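Local structure of amino acid adenylation domain-containing protein (Bacillus stratosphericus LAMA 585, 6ULY) at residues A[70-75]-A[124-129]; A[83-88]-A[230-235]; A[95-100]-A[173-178]; A[119-124]-A[420-425]. The protein probably selects an alpha-keto acid and activates it as the acyl adenylate for nonribosomal depsipeptide synthesis. All blocks are in the same frame, centred on the assembly; numbering follows the deposited sequence.

Contact 1: A[70-75]-A[124-129]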
# COMPACT_ATOMS: atom_id res chain seq x y z
N PRO A 70 -6.18 -11.95 -22.46
CA PRO A 70 -6.38 -10.53 -22.14
C PRO A 70 -5.89 -9.63 -23.26
O PRO A 70 -5.03 -9.99 -24.06
CB PRO A 70 -5.56 -10.34 -20.87
CG PRO A 70 -4.48 -11.35 -20.97
CD PRO A 70 -5.08 -12.53 -21.68
N VAL A 71 -6.47 -8.43 -23.30
CA VAL A 71 -6.10 -7.41 -24.26
C VAL A 71 -5.97 -6.09 -23.52
O VAL A 71 -6.89 -5.68 -22.80
CB VAL A 71 -7.15 -7.28 -25.39
CG1 VAL A 71 -6.71 -6.22 -26.40
CG2 VAL A 71 -7.36 -8.62 -26.06
N PHE A 72 -4.83 -5.43 -23.70
CA PHE A 72 -4.48 -4.23 -22.93
C PHE A 72 -4.92 -3.00 -23.72
O PHE A 72 -4.33 -2.68 -24.75
CB PHE A 72 -2.98 -4.21 -22.65
CG PHE A 72 -2.60 -3.41 -21.44
CD1 PHE A 72 -2.45 -4.03 -20.21
CD2 PHE A 72 -2.39 -2.05 -21.53
CE1 PHE A 72 -2.10 -3.31 -19.09
CE2 PHE A 72 -2.03 -1.31 -20.41
CZ PHE A 72 -1.89 -1.95 -19.19
N PHE A 73 -5.94 -2.30 -23.21
CA PHE A 73 -6.47 -1.14 -23.90
C PHE A 73 -5.68 0.12 -23.54
O PHE A 73 -5.45 0.40 -22.36
CB PHE A 73 -7.95 -0.93 -23.54
CG PHE A 73 -8.89 -1.85 -24.27
CD1 PHE A 73 -8.45 -3.05 -24.81
CD2 PHE A 73 -10.23 -1.50 -24.43
CE1 PHE A 73 -9.32 -3.88 -25.48
CE2 PHE A 73 -11.10 -2.33 -25.10
CZ PHE A 73 -10.65 -3.52 -25.63
N GLN A 74 -5.29 0.87 -24.57
CA GLN A 74 -4.58 2.15 -24.42
C GLN A 74 -5.14 3.08 -25.50
O GLN A 74 -4.58 3.18 -26.59
CB GLN A 74 -3.08 1.98 -24.53
CG GLN A 74 -2.43 1.37 -23.30
CD GLN A 74 -2.40 2.34 -22.13
OE1 GLN A 74 -1.41 3.06 -21.94
NE2 GLN A 74 -3.47 2.38 -21.36
N PHE A 75 -6.24 3.75 -25.18
CA PHE A 75 -7.01 4.50 -26.16
C PHE A 75 -7.13 5.97 -25.76
O PHE A 75 -7.22 6.30 -24.57
CB PHE A 75 -8.42 3.91 -26.33
CG PHE A 75 -8.44 2.61 -27.06
CD1 PHE A 75 -8.28 2.57 -28.43
CD2 PHE A 75 -8.59 1.42 -26.37
CE1 PHE A 75 -8.29 1.37 -29.11
CE2 PHE A 75 -8.60 0.21 -27.04
CZ PHE A 75 -8.45 0.19 -28.41
N PRO A 124 0.24 -9.05 -22.61
CA PRO A 124 -0.85 -9.09 -23.59
C PRO A 124 -0.65 -8.06 -24.69
O PRO A 124 0.02 -7.05 -24.53
CB PRO A 124 -2.09 -8.75 -22.75
CG PRO A 124 -1.56 -7.89 -21.65
CD PRO A 124 -0.17 -8.40 -21.35
N LEU A 125 -1.28 -8.35 -25.83
CA LEU A 125 -1.30 -7.38 -26.92
C LEU A 125 -1.88 -6.07 -26.41
O LEU A 125 -2.93 -6.05 -25.76
CB LEU A 125 -2.13 -7.91 -28.09
CG LEU A 125 -2.48 -6.90 -29.19
CD1 LEU A 125 -1.23 -6.48 -29.95
CD2 LEU A 125 -3.52 -7.47 -30.14
N ILE A 126 -1.20 -4.97 -26.71
CA ILE A 126 -1.71 -3.65 -26.41
C ILE A 126 -2.47 -3.14 -27.63
O ILE A 126 -1.94 -3.13 -28.74
CB ILE A 126 -0.58 -2.69 -26.01
CG1 ILE A 126 0.18 -3.24 -24.79
CG2 ILE A 126 -1.15 -1.31 -25.71
CD1 ILE A 126 1.40 -2.42 -24.39
N LEU A 127 -3.71 -2.72 -27.40
CA LEU A 127 -4.59 -2.21 -28.44
C LEU A 127 -4.80 -0.73 -28.19
O LEU A 127 -5.10 -0.33 -27.06
CB LEU A 127 -5.92 -2.96 -28.42
CG LEU A 127 -6.65 -3.22 -29.73
CD1 LEU A 127 -5.74 -3.93 -30.72
CD2 LEU A 127 -7.89 -4.05 -29.44
N THR A 128 -4.65 0.08 -29.23
CA THR A 128 -4.60 1.53 -29.06
C THR A 128 -5.10 2.21 -30.33
O THR A 128 -5.65 1.58 -31.22
CB THR A 128 -3.17 1.97 -28.70
OG1 THR A 128 -3.08 3.40 -28.76
CG2 THR A 128 -2.16 1.35 -29.65
N ASP A 129 -4.89 3.53 -30.38
CA ASP A 129 -5.27 4.39 -31.49
C ASP A 129 -4.09 4.65 -32.41
O ASP A 129 -2.93 4.48 -32.04
CB ASP A 129 -5.78 5.73 -30.98
CG ASP A 129 -7.07 5.61 -30.23
OD1 ASP A 129 -7.90 4.78 -30.65
OD2 ASP A 129 -7.25 6.34 -29.24
O HOH W 1 -3.04 -10.69 -25.60
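F72 and I126 face each other where strands 70-74 and 125-128 run parallel, their short axes 4.6 Å apart and inclined at 34°. Three backbone bonds join them. F72 N donates to L125 O, L127 N returns a bond of 2.7 Å to F72 O, and Q74 N goes to L127 O. A water bridges P70 O and L125 N.

V71, F73 and L127 share one face of the sheet. There V71 CG1 meets L127 CB at 3.9 Å. F72, Q74 and I126 lie on the other face, where F72 CB rests on I126 CG1 and Q74 CG packs beside I126 CG2 at 3.8 Å. The Q74 chain bends at chi2 (-72°). This returns NE2 to F73 O, on a lone pair in the carbonyl plane, while Y104 holds OE1.

T128 CA sits over one face of the F75 ring, 4.1 Å from the centroid, as a CH-pi contact. D129 OD1 comes to the ring edge at F75 CD1, 3.2 Å away, while D129 OD2 accepts from the backbone of S76 and S77.

Helix 78-91 packs on F73 and F75. Helix 109-120 packs on F72 and Q74, and strand 94-97 continues the sheet beyond strand 70-74.

Contact 2: A[83-88]-A[230-235]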
# COMPACT_ATOMS: atom_id res chain seq x y z
N THR A 83 -15.44 0.28 -29.87
CA THR A 83 -15.41 -0.76 -30.88
C THR A 83 -14.48 -1.89 -30.48
O THR A 83 -14.81 -3.07 -30.65
CB THR A 83 -14.98 -0.18 -32.23
OG1 THR A 83 -15.89 0.86 -32.61
CG2 THR A 83 -14.95 -1.24 -33.32
N ALA A 84 -13.30 -1.55 -29.95
CA ALA A 84 -12.36 -2.57 -29.51
C ALA A 84 -12.93 -3.39 -28.37
O ALA A 84 -12.69 -4.60 -28.29
CB ALA A 84 -11.05 -1.90 -29.09
N PHE A 85 -13.68 -2.76 -27.47
CA PHE A 85 -14.27 -3.48 -26.35
C PHE A 85 -15.23 -4.56 -26.84
O PHE A 85 -15.22 -5.69 -26.35
CB PHE A 85 -15.00 -2.51 -25.43
CG PHE A 85 -15.77 -3.17 -24.33
CD1 PHE A 85 -15.16 -3.51 -23.13
CD2 PHE A 85 -17.12 -3.46 -24.49
CE1 PHE A 85 -15.88 -4.11 -22.12
CE2 PHE A 85 -17.84 -4.06 -23.48
CZ PHE A 85 -17.22 -4.39 -22.29
N TRP A 86 -16.07 -4.22 -27.82
CA TRP A 86 -17.07 -5.17 -28.28
C TRP A 86 -16.47 -6.23 -29.19
O TRP A 86 -16.93 -7.38 -29.18
CB TRP A 86 -18.20 -4.42 -28.97
CG TRP A 86 -19.07 -3.72 -27.97
CD1 TRP A 86 -19.10 -2.38 -27.71
CD2 TRP A 86 -20.01 -4.32 -27.08
NE1 TRP A 86 -20.01 -2.12 -26.72
CE2 TRP A 86 -20.59 -3.29 -26.32
CE3 TRP A 86 -20.43 -5.64 -26.87
CZ2 TRP A 86 -21.56 -3.54 -25.36
CZ3 TRP A 86 -21.40 -5.88 -25.91
CH2 TRP A 86 -21.95 -4.83 -25.17
N ALA A 87 -15.44 -5.89 -29.96
CA ALA A 87 -14.69 -6.92 -30.66
C ALA A 87 -14.19 -7.98 -29.68
O ALA A 87 -14.31 -9.18 -29.93
CB ALA A 87 -13.52 -6.30 -31.42
N CYS A 88 -13.65 -7.54 -28.54
CA CYS A 88 -13.18 -8.48 -27.53
C CYS A 88 -14.33 -9.29 -26.95
O CYS A 88 -14.21 -10.51 -26.77
CB CYS A 88 -12.46 -7.72 -26.41
SG CYS A 88 -10.88 -7.00 -26.90
N PHE A 230 -22.91 3.60 -17.34
CA PHE A 230 -23.47 4.32 -18.48
C PHE A 230 -23.36 3.50 -19.75
O PHE A 230 -24.39 3.05 -20.27
CB PHE A 230 -22.80 5.69 -18.61
CG PHE A 230 -23.58 6.78 -17.94
CD1 PHE A 230 -24.18 7.77 -18.68
CD2 PHE A 230 -23.75 6.78 -16.56
CE1 PHE A 230 -24.92 8.76 -18.07
CE2 PHE A 230 -24.49 7.77 -15.94
CZ PHE A 230 -25.08 8.76 -16.70
N HIS A 231 -22.16 3.25 -20.27
CA HIS A 231 -22.05 2.62 -21.58
C HIS A 231 -22.84 1.31 -21.63
O HIS A 231 -23.71 1.13 -22.49
CB HIS A 231 -20.59 2.38 -21.94
CG HIS A 231 -20.40 1.66 -23.24
ND1 HIS A 231 -20.95 2.11 -24.43
CD2 HIS A 231 -19.74 0.52 -23.54
CE1 HIS A 231 -20.62 1.28 -25.40
NE2 HIS A 231 -19.89 0.30 -24.89
N LEU A 232 -22.57 0.39 -20.70
CA LEU A 232 -23.25 -0.91 -20.75
C LEU A 232 -24.72 -0.78 -20.37
O LEU A 232 -25.57 -1.46 -20.96
CB LEU A 232 -22.54 -1.92 -19.85
CG LEU A 232 -21.19 -2.42 -20.37
CD1 LEU A 232 -20.59 -3.41 -19.38
CD2 LEU A 232 -21.31 -3.05 -21.75
N VAL A 233 -25.04 0.07 -19.40
CA VAL A 233 -26.44 0.35 -19.11
C VAL A 233 -27.15 0.86 -20.36
O VAL A 233 -28.30 0.51 -20.63
CB VAL A 233 -26.56 1.35 -17.95
CG1 VAL A 233 -27.93 2.02 -17.96
CG2 VAL A 233 -26.32 0.66 -16.62
N ASN A 234 -26.46 1.70 -21.14
CA ASN A 234 -27.08 2.28 -22.33
C ASN A 234 -27.31 1.23 -23.41
O ASN A 234 -28.39 1.17 -24.00
CB ASN A 234 -26.21 3.42 -22.86
CG ASN A 234 -26.16 4.61 -21.92
OD1 ASN A 234 -27.13 4.90 -21.23
ND2 ASN A 234 -25.03 5.30 -21.90
N VAL A 235 -26.30 0.39 -23.67
CA VAL A 235 -26.47 -0.67 -24.66
C VAL A 235 -27.55 -1.65 -24.21
O VAL A 235 -28.35 -2.14 -25.02
CB VAL A 235 -25.13 -1.38 -24.93
CG1 VAL A 235 -25.27 -2.37 -26.08
CG2 VAL A 235 -24.04 -0.37 -25.24
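W86 and H231 meet rim to rim between helices 78-91 and 224-237. The short helix axes stay 13.2 Å apart and cross at -65°, so long side chains span the gap and the backbones do not touch. The indole is the main bump. Its NE1 edge reaches H231, and W86 NE1 donates to H231 NE2 over 3.0 Å. The bond is somewhat bent, with an N-H...N angle of 149°. Each nitrogen lies somewhat out of the other's ring plane. The imidazole reaches across because H231 CG is anti to its backbone N (chi1 177°). Its far nitrogen, ND1, bonds to Q241 OE1, which helps to fix the ring's rotation.

The benzo end of the indole fits a shallow hollow between L232 and V235, three residues apart on helix 224-237. L232 CD2 lies 3.7 Å from W86 CZ2. Both methyls of V235 reach the same carbon, CG1 at 4.0 Å. V235 CG2 also sits over one face of the H231 ring. L232 is in turn a bump: its CD2 enters the notch between the W86 and F85 rings, 4.0 Å from F85 CE2. F85 CD2 backs one face of the indole, so the two aromatics of helix 78-91 brace each other.

Helices 18-26 and 46-62 also pack on W86, and helix 193-207 packs on L232. The L232 side chain is about 12 Å from the bound adenylate. The contact joins a helix packed on the seven-stranded sheet to one that connects two strands of the nine-stranded sheet, as in the layered alpha/beta N-terminal part of ANL-family adenylation domains.

Contact 3: A[95-100]-A[173-178]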
# COMPACT_ATOMS: atom_id res chain seq x y z
N PRO A 95 -10.91 -7.55 -22.23
CA PRO A 95 -10.26 -6.24 -22.22
C PRO A 95 -9.74 -5.88 -20.85
O PRO A 95 -10.34 -6.22 -19.82
CB PRO A 95 -11.39 -5.28 -22.64
CG PRO A 95 -12.41 -6.14 -23.28
CD PRO A 95 -12.34 -7.45 -22.57
N THR A 96 -8.63 -5.16 -20.83
CA THR A 96 -8.08 -4.57 -19.62
C THR A 96 -8.28 -3.06 -19.72
O THR A 96 -7.54 -2.38 -20.43
CB THR A 96 -6.61 -4.93 -19.46
OG1 THR A 96 -6.46 -6.36 -19.56
CG2 THR A 96 -6.09 -4.45 -18.13
N LEU A 97 -9.29 -2.56 -19.02
CA LEU A 97 -9.65 -1.15 -19.08
C LEU A 97 -8.71 -0.36 -18.18
O LEU A 97 -8.77 -0.48 -16.95
CB LEU A 97 -11.10 -0.96 -18.67
CG LEU A 97 -12.12 -1.88 -19.35
CD1 LEU A 97 -13.53 -1.48 -18.98
CD2 LEU A 97 -11.94 -1.86 -20.86
N VAL A 98 -7.84 0.45 -18.79
CA VAL A 98 -6.95 1.34 -18.05
C VAL A 98 -6.65 2.55 -18.92
O VAL A 98 -6.39 2.42 -20.12
CB VAL A 98 -5.66 0.62 -17.61
CG1 VAL A 98 -4.92 0.05 -18.81
CG2 VAL A 98 -4.76 1.57 -16.82
N SER A 99 -6.69 3.73 -18.31
CA SER A 99 -6.46 4.96 -19.06
C SER A 99 -5.05 4.97 -19.62
O SER A 99 -4.13 4.35 -19.08
CB SER A 99 -6.66 6.18 -18.16
OG SER A 99 -5.79 6.13 -17.05
N ALA A 100 -4.88 5.68 -20.73
CA ALA A 100 -3.56 5.90 -21.30
C ALA A 100 -2.74 6.79 -20.38
O ALA A 100 -3.28 7.59 -19.60
CB ALA A 100 -3.67 6.52 -22.69
N SER A 173 -15.11 -14.45 -17.58
CA SER A 173 -14.59 -13.10 -17.36
C SER A 173 -14.85 -12.24 -18.59
O SER A 173 -14.56 -12.64 -19.72
CB SER A 173 -13.10 -13.15 -17.06
OG SER A 173 -12.85 -13.83 -15.85
N VAL A 174 -15.40 -11.04 -18.37
CA VAL A 174 -15.76 -10.15 -19.47
C VAL A 174 -14.75 -9.03 -19.65
O VAL A 174 -14.49 -8.61 -20.78
CB VAL A 174 -17.19 -9.60 -19.26
CG1 VAL A 174 -17.25 -8.68 -18.04
CG2 VAL A 174 -17.68 -8.88 -20.52
N PHE A 175 -14.18 -8.52 -18.56
CA PHE A 175 -13.07 -7.58 -18.68
C PHE A 175 -12.35 -7.44 -17.34
O PHE A 175 -12.90 -7.75 -16.28
CB PHE A 175 -13.53 -6.19 -19.17
CG PHE A 175 -14.44 -5.47 -18.22
CD1 PHE A 175 -13.94 -4.76 -17.14
CD2 PHE A 175 -15.81 -5.46 -18.43
CE1 PHE A 175 -14.79 -4.09 -16.27
CE2 PHE A 175 -16.66 -4.79 -17.57
CZ PHE A 175 -16.14 -4.10 -16.49
N PHE A 176 -11.10 -6.99 -17.42
CA PHE A 176 -10.36 -6.49 -16.28
C PHE A 176 -10.49 -4.97 -16.20
O PHE A 176 -10.70 -4.30 -17.20
CB PHE A 176 -8.87 -6.85 -16.40
CG PHE A 176 -8.59 -8.32 -16.39
CD1 PHE A 176 -8.67 -9.05 -15.22
CD2 PHE A 176 -8.24 -8.97 -17.56
CE1 PHE A 176 -8.40 -10.40 -15.21
CE2 PHE A 176 -7.97 -10.33 -17.56
CZ PHE A 176 -8.05 -11.04 -16.37
N ILE A 177 -10.35 -4.44 -14.99
CA ILE A 177 -10.30 -3.00 -14.80
C ILE A 177 -9.38 -2.71 -13.62
O ILE A 177 -9.40 -3.40 -12.60
CB ILE A 177 -11.70 -2.39 -14.59
CG1 ILE A 177 -11.60 -0.86 -14.43
CG2 ILE A 177 -12.40 -3.00 -13.39
CD1 ILE A 177 -12.90 -0.12 -14.72
N LEU A 178 -8.55 -1.68 -13.78
CA LEU A 178 -7.53 -1.35 -12.81
C LEU A 178 -8.05 -0.32 -11.81
O LEU A 178 -8.81 0.58 -12.17
CB LEU A 178 -6.29 -0.82 -13.51
CG LEU A 178 -5.23 -1.86 -13.87
CD1 LEU A 178 -5.82 -3.15 -14.41
CD2 LEU A 178 -4.25 -1.28 -14.87
O HOH W 2 -8.84 1.76 -14.99
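L97 lays its CD1 methyl over one face of the F175 ring, 4.1 Å from the centroid, a CH-pi contact displaced toward the rim. The ring stands there because F175 CG lies between its own backbone N and carbonyl carbon (chi1 65°). P95 CD packs against F175 CB at 3.8 Å, crossing it at about a right angle.

T96 and F176 share the other face of the sheet. T96 OG1 lies 3.7 Å from F176 CD2, and T96 CG2 touches L178 CD1. Farther along, V98 CG2 is pressed to 3.5 Å from L178 CD2, tighter than usual for two carbons.

The strands run parallel, inclined at 27°. F176 N donates to P95 O at 2.6 Å. L97 N donates to F176 O almost straight (176° at the hydrogen), though from above the carbonyl plane. The bond from L178 N to L97 O is weak. On the outer sides, strand 70-74 flanks strand 94-97 and strand 188-192 flanks strand 173-178. The I177 side chain lies about 7 Å from the bound adenylate, placing this strand near the ligand pocket.

The chemistry is thus a backbone ladder between two largely apolar faces. The hydrogen bonds set the register, while hydrocarbon and ring contacts fill both faces.

Contact 4: A[119-124]-A[420-425]. With SO4 (sulfate ion), chain J.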
# COMPACT_ATOMS: atom_id res chain seq x y z
N LYS A 119 2.77 -6.83 -17.15
CA LYS A 119 3.53 -8.01 -16.77
C LYS A 119 2.65 -9.02 -16.02
O LYS A 119 2.81 -10.23 -16.19
CB LYS A 119 4.73 -7.61 -15.91
CG LYS A 119 5.65 -8.75 -15.54
CD LYS A 119 6.92 -8.24 -14.84
CE LYS A 119 7.84 -9.38 -14.44
NZ LYS A 119 9.09 -8.89 -13.77
N LEU A 120 1.74 -8.53 -15.18
CA LEU A 120 0.86 -9.45 -14.46
C LEU A 120 -0.01 -10.25 -15.42
O LEU A 120 -0.33 -11.42 -15.14
CB LEU A 120 -0.03 -8.66 -13.49
CG LEU A 120 -0.82 -9.51 -12.49
CD1 LEU A 120 0.13 -10.31 -11.60
CD2 LEU A 120 -1.75 -8.63 -11.65
N LEU A 121 -0.39 -9.66 -16.54
CA LEU A 121 -1.21 -10.31 -17.56
C LEU A 121 -0.38 -11.07 -18.59
O LEU A 121 -0.91 -11.46 -19.63
CB LEU A 121 -2.08 -9.27 -18.25
CG LEU A 121 -3.12 -8.61 -17.35
CD1 LEU A 121 -3.61 -7.30 -17.93
CD2 LEU A 121 -4.29 -9.56 -17.12
N GLU A 122 0.91 -11.29 -18.32
CA GLU A 122 1.78 -12.06 -19.20
C GLU A 122 1.85 -11.44 -20.60
O GLU A 122 1.61 -12.09 -21.62
CB GLU A 122 1.33 -13.52 -19.27
CG GLU A 122 1.51 -14.27 -17.95
CD GLU A 122 1.07 -15.72 -18.03
OE1 GLU A 122 0.32 -16.06 -18.97
OE2 GLU A 122 1.47 -16.51 -17.16
N HIS A 123 2.20 -10.15 -20.64
CA HIS A 123 2.54 -9.47 -21.88
C HIS A 123 1.42 -9.58 -22.91
O HIS A 123 1.62 -10.15 -23.99
CB HIS A 123 3.83 -10.06 -22.46
CG HIS A 123 4.94 -10.19 -21.47
ND1 HIS A 123 5.15 -9.27 -20.47
CD2 HIS A 123 5.90 -11.14 -21.32
CE1 HIS A 123 6.20 -9.64 -19.75
NE2 HIS A 123 6.67 -10.77 -20.25
N PRO A 124 0.24 -9.05 -22.61
CA PRO A 124 -0.85 -9.09 -23.59
C PRO A 124 -0.65 -8.06 -24.69
O PRO A 124 0.02 -7.05 -24.53
CB PRO A 124 -2.09 -8.75 -22.75
CG PRO A 124 -1.56 -7.89 -21.65
CD PRO A 124 -0.17 -8.40 -21.35
N GLY A 420 -12.60 -11.20 -8.31
CA GLY A 420 -11.48 -10.95 -7.43
C GLY A 420 -10.35 -10.23 -8.15
O GLY A 420 -10.40 -10.07 -9.38
N TYR A 421 -9.36 -9.78 -7.39
CA TYR A 421 -8.17 -9.21 -7.99
C TYR A 421 -7.35 -10.31 -8.67
O TYR A 421 -7.15 -11.39 -8.10
CB TYR A 421 -7.32 -8.51 -6.94
CG TYR A 421 -8.04 -7.43 -6.17
CD1 TYR A 421 -8.55 -6.31 -6.81
CD2 TYR A 421 -8.21 -7.54 -4.79
CE1 TYR A 421 -9.20 -5.32 -6.11
CE2 TYR A 421 -8.87 -6.55 -4.08
CZ TYR A 421 -9.36 -5.45 -4.74
OH TYR A 421 -10.01 -4.47 -4.03
N TYR A 422 -6.88 -10.03 -9.88
CA TYR A 422 -6.20 -11.03 -10.67
C TYR A 422 -4.85 -11.37 -10.05
O TYR A 422 -4.05 -10.49 -9.73
CB TYR A 422 -6.02 -10.52 -12.11
CG TYR A 422 -5.48 -11.53 -13.09
CD1 TYR A 422 -6.12 -12.74 -13.32
CD2 TYR A 422 -4.32 -11.26 -13.82
CE1 TYR A 422 -5.62 -13.66 -14.22
CE2 TYR A 422 -3.82 -12.17 -14.73
CZ TYR A 422 -4.47 -13.37 -14.93
OH TYR A 422 -3.95 -14.26 -15.83
N ARG A 423 -4.60 -12.67 -9.88
CA ARG A 423 -3.30 -13.17 -9.44
C ARG A 423 -2.90 -12.58 -8.09
O ARG A 423 -1.74 -12.23 -7.86
CB ARG A 423 -2.23 -12.90 -10.50
CG ARG A 423 -2.45 -13.66 -11.81
CD ARG A 423 -1.25 -14.53 -12.15
NE ARG A 423 -0.26 -13.80 -12.93
CZ ARG A 423 1.04 -14.09 -12.96
NH1 ARG A 423 1.53 -15.09 -12.23
NH2 ARG A 423 1.85 -13.37 -13.72
N ASN A 424 -3.86 -12.48 -7.17
CA ASN A 424 -3.55 -11.95 -5.84
C ASN A 424 -4.54 -12.53 -4.83
O ASN A 424 -5.46 -11.86 -4.35
CB ASN A 424 -3.58 -10.42 -5.83
CG ASN A 424 -2.97 -9.85 -4.57
OD1 ASN A 424 -2.93 -10.52 -3.54
ND2 ASN A 424 -2.49 -8.62 -4.64
N ASP A 425 -4.33 -13.80 -4.49
CA ASP A 425 -5.16 -14.45 -3.47
C ASP A 425 -5.15 -13.66 -2.17
O ASP A 425 -6.18 -13.53 -1.51
CB ASP A 425 -4.66 -15.87 -3.20
CG ASP A 425 -4.80 -16.78 -4.40
OD1 ASP A 425 -5.32 -16.32 -5.44
OD2 ASP A 425 -4.39 -17.95 -4.30
S SO4 J . 9.86 -7.68 -17.76
O1 SO4 J . 10.96 -8.54 -18.14
O2 SO4 J . 9.94 -7.41 -16.34
O3 SO4 J . 9.94 -6.44 -18.48
O4 SO4 J . 8.61 -8.35 -18.08
O HOH W 3 -1.33 -13.77 -16.40
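R423 bends at chi2 (-123°) and chi3 (-88°), which turns its guanidinium edge onto L120 O. The carbonyl stands at the end of helix 109-120, where a Schellman motif closes the helix with E122 as its positive-phi residue. R423 belongs to a type II beta turn from Y421 to N424.

Two nitrogens grip the one oxygen side-on. R423 NE donates to L120 O at 3.2 Å and R423 NH2 at 3.3 Å. L120 O lies in the guanidinium plane, and NE approaches it in the carbonyl plane. The E122 carboxylate is near but its oxygens do not touch R423; the opposite charges probably attract weakly. R423 NH1 forms a salt bridge with D425 of the second subunit, so the same guanidinium joins the helix end to the dimer interface.

The apolar part lies beside this grip. L120 CD1 packs on R423 CB at 3.7 Å, and L120 CD2 touches Y422 O. L121 CD2 reaches Y422 CE2 at 3.6 Å. R423 CG covers the centre of one Y422 ring face, and F176 also meets that ring.

Away from segment 420-425, K119 extends to a sulfate, probably from crystallisation, with K119 NZ donating to its O2. H115 binds the same ion. Finally, a water donates to L120 O at 2.8 Å and is hydrogen-bonded to Y422 OH at 2.7 Å.

From the N terminus, strand 70-74 comes first, and contact 1 closes its loop at strand 125-128. Helix 78-91 opens contact 2 within that loop but closes it far beyond, at helix 224-237, so contacts 1 and 2 cross. Contact 3, from 95-100 to 173-178, crosses contact 1 and nests inside contact 2. Contact 4 starts at 119-124, sharing P124 with contact 1, and ends at 420-425; it crosses the other three. Contacts 1, 3 and 4 all reach one mixed sheet, and V71 O to T96 N links the first two. F85 packs on P95 and F175, joining contact 2 to contact 3, while L121 and Y422 join contact 4 to F176.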